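VgrG protein (Vibrio cholerae, PDB 4E1C) probably cross-links the actin of host cells through its actin cross-linking domain, in an ATP-dependent reaction that would disrupt their cytoskeleton. Local coordinates at residues G26-L31 with Q174-V179; V271-E276 with E351-P356; P279-S284 with A347-F352. One frame throughout, in Å; residues are numbered along the deposited sequence.

Contact 1 (G26-L31 with Q174-V179). With MG (magnesium ion), chain D; MG (magnesium ion), chain E; ADP (adenosine-5'-diphosphate), chain B.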
loop_
_atom_site.group_PDB
_atom_site.type_symbol
_atom_site.label_atom_id
_atom_site.label_comp_id
_atom_site.label_asym_id
_atom_site.label_seq_id
_atom_site.Cartn_x
_atom_site.Cartn_y
_atom_site.Cartn_z
ATOM N N GLY A 26 -6.431 -4.620 3.917
ATOM C CA GLY A 26 -5.332 -5.472 3.496
ATOM C C GLY A 26 -4.184 -5.202 4.434
ATOM O O GLY A 26 -4.116 -4.123 5.031
ATOM N N ILE A 27 -3.309 -6.187 4.618
ATOM C CA ILE A 27 -2.144 -6.035 5.497
ATOM C C ILE A 27 -0.860 -6.423 4.759
ATOM O O ILE A 27 -0.920 -7.161 3.778
ATOM C CB ILE A 27 -2.294 -6.752 6.874
ATOM C CG1 ILE A 27 -2.413 -8.295 6.739
ATOM C CG2 ILE A 27 -3.421 -6.130 7.725
ATOM C CD1 ILE A 27 -2.185 -9.113 8.048
ATOM N N GLU A 28 0.284 -5.888 5.208
ATOM C CA GLU A 28 1.628 -6.173 4.698
ATOM C C GLU A 28 2.470 -6.472 5.905
ATOM O O GLU A 28 2.384 -5.745 6.897
ATOM C CB GLU A 28 2.216 -4.980 3.939
ATOM C CG GLU A 28 1.585 -4.734 2.585
ATOM C CD GLU A 28 1.896 -3.358 2.023
ATOM O OE1 GLU A 28 1.381 -2.347 2.559
ATOM O OE2 GLU A 28 2.671 -3.295 1.044
ATOM N N ASN A 29 3.238 -7.569 5.854
ATOM C CA ASN A 29 4.073 -7.973 6.989
ATOM C C ASN A 29 5.445 -8.474 6.554
ATOM O O ASN A 29 5.585 -9.582 6.012
ATOM C CB ASN A 29 3.357 -9.050 7.822
ATOM C CG ASN A 29 3.802 -9.151 9.270
ATOM O OD1 ASN A 29 3.080 -9.661 10.126
ATOM N ND2 ASN A 29 4.967 -8.630 9.600
ATOM N N GLU A 30 6.458 -7.651 6.795
ATOM C CA GLU A 30 7.833 -7.987 6.458
ATOM C C GLU A 30 8.390 -8.876 7.566
ATOM O O GLU A 30 8.189 -8.602 8.753
ATOM C CB GLU A 30 8.656 -6.718 6.258
ATOM C CG GLU A 30 9.981 -6.951 5.554
ATOM C CD GLU A 30 10.920 -5.764 5.565
ATOM O OE1 GLU A 30 11.893 -5.775 4.779
ATOM O OE2 GLU A 30 10.679 -4.817 6.350
ATOM N N LEU A 31 8.988 -9.997 7.172
ATOM C CA LEU A 31 9.498 -10.978 8.128
ATOM C C LEU A 31 10.931 -10.700 8.497
ATOM O O LEU A 31 11.685 -10.174 7.690
ATOM C CB LEU A 31 9.365 -12.414 7.568
ATOM C CG LEU A 31 7.960 -12.874 7.151
ATOM C CD1 LEU A 31 8.012 -14.203 6.498
ATOM C CD2 LEU A 31 6.969 -12.866 8.325
ATOM N N GLN A 174 2.222 -2.886 7.971
ATOM C CA GLN A 174 1.353 -1.842 7.415
ATOM C C GLN A 174 -0.035 -2.414 7.218
ATOM O O GLN A 174 -0.200 -3.620 7.103
ATOM C CB GLN A 174 1.858 -1.290 6.073
ATOM C CG GLN A 174 2.930 -0.228 6.187
ATOM C CD GLN A 174 4.287 -0.804 5.928
ATOM O OE1 GLN A 174 4.630 -1.160 4.792
ATOM N NE2 GLN A 174 5.096 -0.896 6.978
ATOM N N ALA A 175 -1.032 -1.531 7.170
ATOM C CA ALA A 175 -2.411 -1.879 6.890
ATOM C C ALA A 175 -2.887 -0.903 5.815
ATOM O O ALA A 175 -2.457 0.246 5.820
ATOM C CB ALA A 175 -3.256 -1.744 8.145
ATOM N N THR A 176 -3.731 -1.380 4.869
ATOM C CA THR A 176 -4.305 -0.574 3.790
ATOM C C THR A 176 -5.816 -0.660 3.911
ATOM O O THR A 176 -6.358 -1.752 3.938
ATOM C CB THR A 176 -3.761 -0.986 2.403
ATOM O OG1 THR A 176 -2.362 -0.704 2.345
ATOM C CG2 THR A 176 -4.442 -0.226 1.259
ATOM N N VAL A 177 -6.492 0.492 3.967
ATOM C CA VAL A 177 -7.928 0.548 4.139
ATOM C C VAL A 177 -8.526 1.109 2.871
ATOM O O VAL A 177 -8.020 2.093 2.349
ATOM C CB VAL A 177 -8.334 1.337 5.437
ATOM C CG1 VAL A 177 -9.846 1.606 5.506
ATOM C CG2 VAL A 177 -7.859 0.608 6.702
ATOM N N GLY A 178 -9.602 0.489 2.411
ATOM C CA GLY A 178 -10.334 0.917 1.226
ATOM C C GLY A 178 -11.739 1.321 1.613
ATOM O O GLY A 178 -12.403 0.572 2.315
ATOM N N VAL A 179 -12.171 2.532 1.217
ATOM C CA VAL A 179 -13.515 3.051 1.514
ATOM C C VAL A 179 -14.117 3.625 0.231
ATOM O O VAL A 179 -13.372 4.029 -0.663
ATOM C CB VAL A 179 -13.523 4.143 2.651
ATOM C CG1 VAL A 179 -13.129 3.564 4.006
ATOM C CG2 VAL A 179 -12.657 5.352 2.292
HETATM MG MG MG D . 3.869 -0.570 2.412
HETATM MG MG MG E . 3.570 -4.658 -0.777
HETATM P PB ADP B . 2.947 -2.973 -3.400
HETATM O O1B ADP B . 2.511 -1.773 -4.140
HETATM O O2B ADP B . 3.599 -3.985 -4.383
HETATM O O3B ADP B . 3.963 -2.592 -2.315
HETATM P PA ADP B . 0.200 -3.974 -3.293
HETATM O O1A ADP B . -0.145 -2.995 -4.360
HETATM O O2A ADP B . 0.204 -5.397 -3.868
HETATM O O3A ADP B . 1.664 -3.651 -2.721
HETATM O "O5'" ADP B . -0.871 -3.866 -2.132
HETATM C "C5'" ADP B . -0.571 -3.318 -0.844
HETATM C "C4'" ADP B . -1.737 -3.562 0.082
HETATM O "O4'" ADP B . -2.983 -3.178 -0.544
HETATM C "C3'" ADP B . -1.933 -4.990 0.610
HETATM O "O3'" ADP B . -2.008 -4.937 2.028
HETATM C "C2'" ADP B . -3.275 -5.403 0.005
HETATM O "O2'" ADP B . -4.050 -6.335 0.737
HETATM C "C1'" ADP B . -3.963 -4.049 -0.032
HETATM N N9 ADP B . -5.166 -3.986 -0.849
HETATM C C8 ADP B . -5.302 -4.295 -2.178
HETATM N N7 ADP B . -6.518 -4.135 -2.628
HETATM C C5 ADP B . -7.231 -3.687 -1.532
HETATM C C6 ADP B . -8.572 -3.300 -1.361
HETATM N N6 ADP B . -9.483 -3.335 -2.347
HETATM N N1 ADP B . -8.961 -2.885 -0.134
HETATM C C2 ADP B . -8.063 -2.861 0.855
HETATM N N3 ADP B . -6.774 -3.205 0.815
HETATM C C4 ADP B . -6.414 -3.604 -0.418
HETATM O O HOH W 1 -1.029 -2.694 3.509
#
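Glu28 and Gln174 face each other on neighbouring antiparallel strands, and each sends its side chain to a different magnesium ion. Gln174 OE1 lies 2.6 Å from one magnesium, which is also bound by Glu351; a turn about the CB-CG bond of Gln174 (chi2 101°) brings the amide oxygen to it. Glu28 runs out extended, and its OE2 sits 2.4 Å from the second magnesium. The carboxylate and amide planes are turned 77° apart. Glu28 OE1 takes a 2.6 Å hydrogen bond from a water that also bonds to Thr176 OG1 and ADP O3', so one water ties both strands to the ribose. ADP O3' donates a weak hydrogen bond to Ile27 O as well.

Behind these groups the backbone ladder sets their positions. Gly26 and Thr176 exchange two hydrogen bonds, the shorter from Thr176 N to Gly26 O at 2.8 Å, and Glu28 and Gln174 form the next hydrogen-bonded pair. Between them Ile27 and Ala175 make a non-hydrogen-bonded pair on the other face, where Ile27 also meets Leu363 and Pro364. Gly26 lets the ribose settle directly on the strand, its CA 3.2 Å from ADP O2'. Thr176 CG2 packs beside the sugar. A sheet face carrying nucleotide and magnesium ligands on adjacent strands is consistent with the nucleotide site of the glutamine synthetase-like ligases.

Contact 2 (V271-E276 with E351-P356). With MG (magnesium ion), chain D; SO4 (sulfate ion), chain F.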
loop_
_atom_site.group_PDB
_atom_site.type_symbol
_atom_site.label_atom_id
_atom_site.label_comp_id
_atom_site.label_asym_id
_atom_site.label_seq_id
_atom_site.Cartn_x
_atom_site.Cartn_y
_atom_site.Cartn_z
ATOM N N VAL A 271 9.253 10.273 2.329
ATOM C CA VAL A 271 8.184 11.118 1.800
ATOM C C VAL A 271 6.842 10.423 2.073
ATOM O O VAL A 271 5.885 11.062 2.535
ATOM C CB VAL A 271 8.392 11.454 0.309
ATOM C CG1 VAL A 271 7.239 12.315 -0.235
ATOM C CG2 VAL A 271 9.735 12.156 0.110
ATOM N N LYS A 272 6.800 9.108 1.837
ATOM C CA LYS A 272 5.625 8.270 2.089
ATOM C C LYS A 272 5.259 8.315 3.578
ATOM O O LYS A 272 4.088 8.482 3.917
ATOM C CB LYS A 272 5.927 6.824 1.671
ATOM C CG LYS A 272 5.846 6.564 0.180
ATOM C CD LYS A 272 6.117 5.084 -0.051
ATOM C CE LYS A 272 5.977 4.687 -1.475
ATOM N NZ LYS A 272 5.998 3.212 -1.610
ATOM N N ASN A 273 6.282 8.197 4.463
ATOM C CA ASN A 273 6.143 8.268 5.931
ATOM C C ASN A 273 5.585 9.604 6.393
ATOM O O ASN A 273 4.735 9.627 7.288
ATOM C CB ASN A 273 7.482 7.975 6.620
ATOM C CG ASN A 273 7.939 6.544 6.464
ATOM O OD1 ASN A 273 7.203 5.673 5.977
ATOM N ND2 ASN A 273 9.190 6.270 6.831
ATOM N N ALA A 274 6.014 10.714 5.739
ATOM C CA ALA A 274 5.516 12.060 6.049
ATOM C C ALA A 274 3.993 12.202 5.840
ATOM O O ALA A 274 3.388 12.992 6.539
ATOM C CB ALA A 274 6.288 13.120 5.271
ATOM N N TRP A 275 3.379 11.422 4.918
ATOM C CA TRP A 275 1.924 11.410 4.725
ATOM C C TRP A 275 1.244 10.778 5.934
ATOM O O TRP A 275 0.142 11.201 6.264
ATOM C CB TRP A 275 1.547 10.583 3.480
ATOM C CG TRP A 275 1.756 11.289 2.176
ATOM C CD1 TRP A 275 2.847 11.200 1.359
ATOM C CD2 TRP A 275 0.835 12.170 1.522
ATOM N NE1 TRP A 275 2.635 11.918 0.203
ATOM C CE2 TRP A 275 1.419 12.548 0.290
ATOM C CE3 TRP A 275 -0.455 12.639 1.833
ATOM C CZ2 TRP A 275 0.794 13.440 -0.596
ATOM C CZ3 TRP A 275 -1.080 13.497 0.941
ATOM C CH2 TRP A 275 -0.463 13.883 -0.263
ATOM N N GLU A 276 1.885 9.742 6.567
ATOM C CA GLU A 276 1.389 8.935 7.702
ATOM C C GLU A 276 0.277 7.994 7.219
ATOM O O GLU A 276 0.381 6.777 7.367
ATOM C CB GLU A 276 0.903 9.795 8.890
ATOM C CG GLU A 276 2.009 10.572 9.584
ATOM C CD GLU A 276 1.564 11.453 10.735
ATOM O OE1 GLU A 276 2.261 12.457 10.988
ATOM O OE2 GLU A 276 0.522 11.161 11.368
ATOM N N GLU A 351 -2.781 3.710 2.892
ATOM C CA GLU A 351 -1.817 2.888 3.596
ATOM C C GLU A 351 -1.419 3.564 4.895
ATOM O O GLU A 351 -1.001 4.728 4.895
ATOM C CB GLU A 351 -0.586 2.673 2.697
ATOM C CG GLU A 351 0.536 1.856 3.303
ATOM C CD GLU A 351 1.778 1.789 2.433
ATOM O OE1 GLU A 351 1.642 1.747 1.190
ATOM O OE2 GLU A 351 2.892 1.763 3.001
ATOM N N PHE A 352 -1.514 2.823 5.999
ATOM C CA PHE A 352 -1.082 3.314 7.302
ATOM C C PHE A 352 0.388 2.884 7.389
ATOM O O PHE A 352 0.672 1.689 7.497
ATOM C CB PHE A 352 -1.949 2.709 8.438
ATOM C CG PHE A 352 -3.344 3.290 8.474
ATOM C CD1 PHE A 352 -4.324 2.855 7.583
ATOM C CD2 PHE A 352 -3.675 4.293 9.377
ATOM C CE1 PHE A 352 -5.602 3.434 7.587
ATOM C CE2 PHE A 352 -4.964 4.836 9.409
ATOM C CZ PHE A 352 -5.913 4.415 8.510
ATOM N N ARG A 353 1.315 3.853 7.260
ATOM C CA ARG A 353 2.773 3.637 7.291
ATOM C C ARG A 353 3.230 2.974 8.581
ATOM O O ARG A 353 4.122 2.122 8.563
ATOM C CB ARG A 353 3.517 4.953 6.999
ATOM C CG ARG A 353 3.163 5.539 5.618
ATOM C CD ARG A 353 3.674 4.662 4.460
ATOM N NE ARG A 353 5.142 4.690 4.412
ATOM C CZ ARG A 353 5.909 3.883 3.693
ATOM N NH1 ARG A 353 5.374 2.938 2.938
ATOM N NH2 ARG A 353 7.231 4.026 3.717
ATOM N N THR A 354 2.572 3.344 9.684
ATOM C CA THR A 354 2.654 2.757 11.018
ATOM C C THR A 354 1.204 2.331 11.311
ATOM O O THR A 354 0.273 3.117 11.092
ATOM C CB THR A 354 3.190 3.789 12.047
ATOM O OG1 THR A 354 4.547 4.072 11.733
ATOM C CG2 THR A 354 3.131 3.284 13.490
ATOM N N VAL A 355 1.016 1.106 11.796
ATOM C CA VAL A 355 -0.320 0.641 12.152
ATOM C C VAL A 355 -0.750 1.362 13.459
ATOM O O VAL A 355 -0.060 1.217 14.471
ATOM C CB VAL A 355 -0.425 -0.908 12.258
ATOM C CG1 VAL A 355 -1.856 -1.341 12.573
ATOM C CG2 VAL A 355 0.069 -1.583 10.977
ATOM N N PRO A 356 -1.858 2.158 13.439
ATOM C CA PRO A 356 -2.326 2.807 14.683
ATOM C C PRO A 356 -3.001 1.796 15.613
ATOM O O PRO A 356 -3.363 0.703 15.165
ATOM C CB PRO A 356 -3.338 3.840 14.172
ATOM C CG PRO A 356 -3.905 3.211 12.919
ATOM C CD PRO A 356 -2.781 2.418 12.308
HETATM MG MG MG D . 3.869 -0.570 2.412
HETATM S S SO4 F . 8.382 1.475 1.011
HETATM O O1 SO4 F . 9.185 0.260 1.002
HETATM O O2 SO4 F . 8.700 2.235 2.205
HETATM O O3 SO4 F . 8.683 2.250 -0.189
HETATM O O4 SO4 F . 6.970 1.102 1.015
HETATM O O HOH W 2 3.466 2.111 -0.808
HETATM O O HOH W 3 0.782 5.889 9.768
#
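Two successive bends in Arg353, at chi2 (-67°) and chi3 (-68°), fold its guanidinium back against the end of helix 269-275, where Asn273 and Lys272 receive it. The C-terminal turn of this helix thus docks on the turn that follows strand 345-352, beside a bound sulfate. Arg353 grips Asn273 side-on: NE and NH2 both donate to OD1, each at 2.8 Å, with the amide and guanidinium planes 34° apart. Over one face of the guanidinium lies Lys272 CB, 3.6 Å from Arg353 NE.

Other N-H groups of Arg353 turn to anions. Arg353 NH1 makes a salt bridge of 2.7 Å to Glu351 OE2, an oxygen that also binds a magnesium ion together with Gln174; this places Arg353 in the second shell of the metal, where it would help fix the carboxylate. The sulfate, probably from the crystallisation liquor, is held by Arg353 NH1 and NH2 and by Lys272 NZ. The two basic groups gather round it, as would suit a site for a negatively charged group. Lys272 NZ also reaches Glu351 OE1 through a water.

Farther from the metal, the backbone closes the contact. Glu276 leaves the helix with positive phi, and its carbonyl oxygen accepts from Arg353 N at 3.1 Å. The same Glu276 O takes a hydrogen bond of 2.6 Å from a water that accepts in turn from Thr354 N.

Contact 3 (P279-S284 with A347-F352). With MG (magnesium ion), chain D; ADP (adenosine-5'-diphosphate), chain B.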
loop_
_atom_site.group_PDB
_atom_site.type_symbol
_atom_site.label_atom_id
_atom_site.label_comp_id
_atom_site.label_asym_id
_atom_site.label_seq_id
_atom_site.Cartn_x
_atom_site.Cartn_y
_atom_site.Cartn_z
ATOM N N PRO A 279 -2.356 8.122 0.657
ATOM C CA PRO A 279 -3.331 7.827 -0.408
ATOM C C PRO A 279 -2.678 6.879 -1.416
ATOM O O PRO A 279 -1.518 7.082 -1.799
ATOM C CB PRO A 279 -3.630 9.210 -1.017
ATOM C CG PRO A 279 -3.256 10.194 0.072
ATOM C CD PRO A 279 -2.018 9.566 0.670
ATOM N N ARG A 280 -3.382 5.772 -1.734
ATOM C CA ARG A 280 -2.900 4.723 -2.616
ATOM C C ARG A 280 -3.619 4.698 -3.954
ATOM O O ARG A 280 -3.244 3.909 -4.810
ATOM C CB ARG A 280 -3.005 3.356 -1.910
ATOM C CG ARG A 280 -2.009 3.184 -0.746
ATOM C CD ARG A 280 -0.555 3.050 -1.204
ATOM N NE ARG A 280 -0.359 1.836 -2.012
ATOM C CZ ARG A 280 -0.074 1.838 -3.309
ATOM N NH1 ARG A 280 0.113 2.982 -3.953
ATOM N NH2 ARG A 280 0.058 0.694 -3.967
ATOM N N THR A 281 -4.652 5.564 -4.131
ATOM C CA THR A 281 -5.460 5.679 -5.343
ATOM C C THR A 281 -5.138 6.995 -6.060
ATOM O O THR A 281 -4.931 8.021 -5.408
ATOM C CB THR A 281 -6.967 5.503 -5.016
ATOM O OG1 THR A 281 -7.183 4.272 -4.318
ATOM C CG2 THR A 281 -7.858 5.535 -6.246
ATOM N N LYS A 282 -5.098 6.946 -7.405
ATOM C CA LYS A 282 -4.851 8.088 -8.287
ATOM C C LYS A 282 -5.871 9.190 -7.997
ATOM O O LYS A 282 -7.063 8.941 -8.148
ATOM C CB LYS A 282 -4.948 7.630 -9.750
ATOM C CG LYS A 282 -4.740 8.733 -10.795
ATOM C CD LYS A 282 -4.945 8.189 -12.228
ATOM C CE LYS A 282 -3.906 7.142 -12.614
ATOM N NZ LYS A 282 -4.028 6.734 -14.024
ATOM N N PRO A 283 -5.450 10.393 -7.560
ATOM C CA PRO A 283 -6.439 11.445 -7.235
ATOM C C PRO A 283 -7.476 11.767 -8.307
ATOM O O PRO A 283 -8.645 11.957 -7.975
ATOM C CB PRO A 283 -5.561 12.653 -6.863
ATOM C CG PRO A 283 -4.314 12.021 -6.304
ATOM C CD PRO A 283 -4.077 10.847 -7.246
ATOM N N SER A 284 -7.080 11.774 -9.592
ATOM C CA SER A 284 -7.993 12.121 -10.693
ATOM C C SER A 284 -9.208 11.185 -10.853
ATOM O O SER A 284 -10.178 11.569 -11.500
ATOM C CB SER A 284 -7.231 12.284 -12.006
ATOM O OG SER A 284 -6.710 11.050 -12.473
ATOM N N ALA A 347 -13.751 2.953 -5.008
ATOM C CA ALA A 347 -13.144 2.808 -3.690
ATOM C C ALA A 347 -11.792 3.519 -3.792
ATOM O O ALA A 347 -11.143 3.471 -4.839
ATOM C CB ALA A 347 -12.933 1.340 -3.320
ATOM N N ILE A 348 -11.400 4.208 -2.716
ATOM C CA ILE A 348 -10.124 4.907 -2.603
ATOM C C ILE A 348 -9.416 4.297 -1.425
ATOM O O ILE A 348 -10.060 3.983 -0.424
ATOM C CB ILE A 348 -10.256 6.470 -2.549
ATOM C CG1 ILE A 348 -11.264 6.946 -1.458
ATOM C CG2 ILE A 348 -10.598 7.015 -3.956
ATOM C CD1 ILE A 348 -11.258 8.502 -1.160
ATOM N N LEU A 349 -8.110 4.035 -1.577
ATOM C CA LEU A 349 -7.307 3.321 -0.589
ATOM C C LEU A 349 -6.246 4.154 0.088
ATOM O O LEU A 349 -5.717 5.115 -0.477
ATOM C CB LEU A 349 -6.678 2.088 -1.273
ATOM C CG LEU A 349 -7.535 0.811 -1.292
ATOM C CD1 LEU A 349 -8.744 0.935 -2.220
ATOM C CD2 LEU A 349 -6.722 -0.327 -1.771
ATOM N N PHE A 350 -5.913 3.753 1.307
ATOM C CA PHE A 350 -4.960 4.460 2.139
ATOM C C PHE A 350 -4.111 3.482 2.911
ATOM O O PHE A 350 -4.642 2.564 3.544
ATOM C CB PHE A 350 -5.711 5.398 3.117
ATOM C CG PHE A 350 -6.604 6.375 2.397
ATOM C CD1 PHE A 350 -6.112 7.609 1.972
ATOM C CD2 PHE A 350 -7.923 6.046 2.095
ATOM C CE1 PHE A 350 -6.926 8.489 1.252
ATOM C CE2 PHE A 350 -8.727 6.911 1.346
ATOM C CZ PHE A 350 -8.227 8.133 0.939
ATOM N N GLU A 351 -2.781 3.710 2.892
ATOM C CA GLU A 351 -1.817 2.888 3.596
ATOM C C GLU A 351 -1.419 3.564 4.895
ATOM O O GLU A 351 -1.001 4.728 4.895
ATOM C CB GLU A 351 -0.586 2.673 2.697
ATOM C CG GLU A 351 0.536 1.856 3.303
ATOM C CD GLU A 351 1.778 1.789 2.433
ATOM O OE1 GLU A 351 1.642 1.747 1.190
ATOM O OE2 GLU A 351 2.892 1.763 3.001
ATOM N N PHE A 352 -1.514 2.823 5.999
ATOM C CA PHE A 352 -1.082 3.314 7.302
ATOM C C PHE A 352 0.388 2.884 7.389
ATOM O O PHE A 352 0.672 1.689 7.497
ATOM C CB PHE A 352 -1.949 2.709 8.438
ATOM C CG PHE A 352 -3.344 3.290 8.474
ATOM C CD1 PHE A 352 -4.324 2.855 7.583
ATOM C CD2 PHE A 352 -3.675 4.293 9.377
ATOM C CE1 PHE A 352 -5.602 3.434 7.587
ATOM C CE2 PHE A 352 -4.964 4.836 9.409
ATOM C CZ PHE A 352 -5.913 4.415 8.510
HETATM MG MG MG D . 3.869 -0.570 2.412
HETATM P PB ADP B . 2.947 -2.973 -3.400
HETATM O O1B ADP B . 2.511 -1.773 -4.140
HETATM O O2B ADP B . 3.599 -3.985 -4.383
HETATM O O3B ADP B . 3.963 -2.592 -2.315
HETATM P PA ADP B . 0.200 -3.974 -3.293
HETATM O O1A ADP B . -0.145 -2.995 -4.360
HETATM O O2A ADP B . 0.204 -5.397 -3.868
HETATM O O3A ADP B . 1.664 -3.651 -2.721
HETATM O "O5'" ADP B . -0.871 -3.866 -2.132
HETATM C "C5'" ADP B . -0.571 -3.318 -0.844
HETATM C "C4'" ADP B . -1.737 -3.562 0.082
HETATM O "O4'" ADP B . -2.983 -3.178 -0.544
HETATM C "C3'" ADP B . -1.933 -4.990 0.610
HETATM O "O3'" ADP B . -2.008 -4.937 2.028
HETATM C "C2'" ADP B . -3.275 -5.403 0.005
HETATM O "O2'" ADP B . -4.050 -6.335 0.737
HETATM C "C1'" ADP B . -3.963 -4.049 -0.032
HETATM N N9 ADP B . -5.166 -3.986 -0.849
HETATM C C8 ADP B . -5.302 -4.295 -2.178
HETATM N N7 ADP B . -6.518 -4.135 -2.628
HETATM C C5 ADP B . -7.231 -3.687 -1.532
HETATM C C6 ADP B . -8.572 -3.300 -1.361
HETATM N N6 ADP B . -9.483 -3.335 -2.347
HETATM N N1 ADP B . -8.961 -2.885 -0.134
HETATM C C2 ADP B . -8.063 -2.861 0.855
HETATM N N3 ADP B . -6.774 -3.205 0.815
HETATM C C4 ADP B . -6.414 -3.604 -0.418
HETATM O O HOH W 4 -0.877 -0.118 0.213
HETATM O O HOH W 5 -6.431 7.216 -2.146
#
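Thr281 and Leu349 meet in the tight half of this contact, where Leu349 N donates to Thr281 OG1 at 2.9 Å. The threonine hydroxyl here does the work of a backbone carbonyl, and it is bonded to Ile333 O too. Its torsion (chi1 -54°) sets OG1 against the strand, leaving Thr281 CG2 to pack on Ile348 CG2 at 3.9 Å. One residue earlier Arg280 N gives a short bond of 2.7 Å to Leu349 O, approaching from above the carbonyl plane. Pro279 and Phe350 form an antiparallel non-hydrogen-bonded pair, the proline CA 3.7 Å from Phe350 CD1.

Water fills in where the backbones diverge. One molecule accepts from Thr281 N and donates to Leu349 O, lying over a face of the Phe350 ring. Between Arg280 and Glu351 the fit is looser: Arg280 NE and Glu351 OE1 are 3.8 Å apart in a long salt bridge, with the planes of the two groups perpendicular and no N-H aimed at the oxygen. A water links these two atoms instead, accepting from Arg280 NE at 3.0 Å, while Glu351 OE2 is held by Arg353. Arg280 NH1 is bonded to His331 O, and Arg280 NH2 comes within 3.5 Å of ADP O1B, where its charge would probably favour the diphosphate. Leu349 CD2 presses on the adenine, 3.4 Å from ADP C5.

Strand 345-352 lies here between strand 167-180, which bonds to Ile348 and Phe350, and the short strand 277-279 with its following loop. Helix 221-245 covers Pro279, Pro283 and Ile348, and helix 190-196 packs on Phe350.

Overall arrangement
Contacts 1 and 3 are buried, whereas contact 2 lies partly at the surface. All three are joined through strand 345-352, which serves contacts 2 and 3 directly and borders strand 167-180 of contact 1; Ala175 O and Phe352 N, and Val177 N and Phe350 O, are probably hydrogen-bonded across that border. Contact 1 is regular strand pairing, contact 3 turns from pairing into side-chain and water-mediated bonding, and contact 2 rests chiefly on an arginine docked at a helix end. Both buried contacts line the ADP, contact 1 chiefly along the ribose, contact 3 against the adenine and, through Arg280, near the phosphates. One magnesium joins contact 1 to the others, with Glu351 common to contacts 2 and 3.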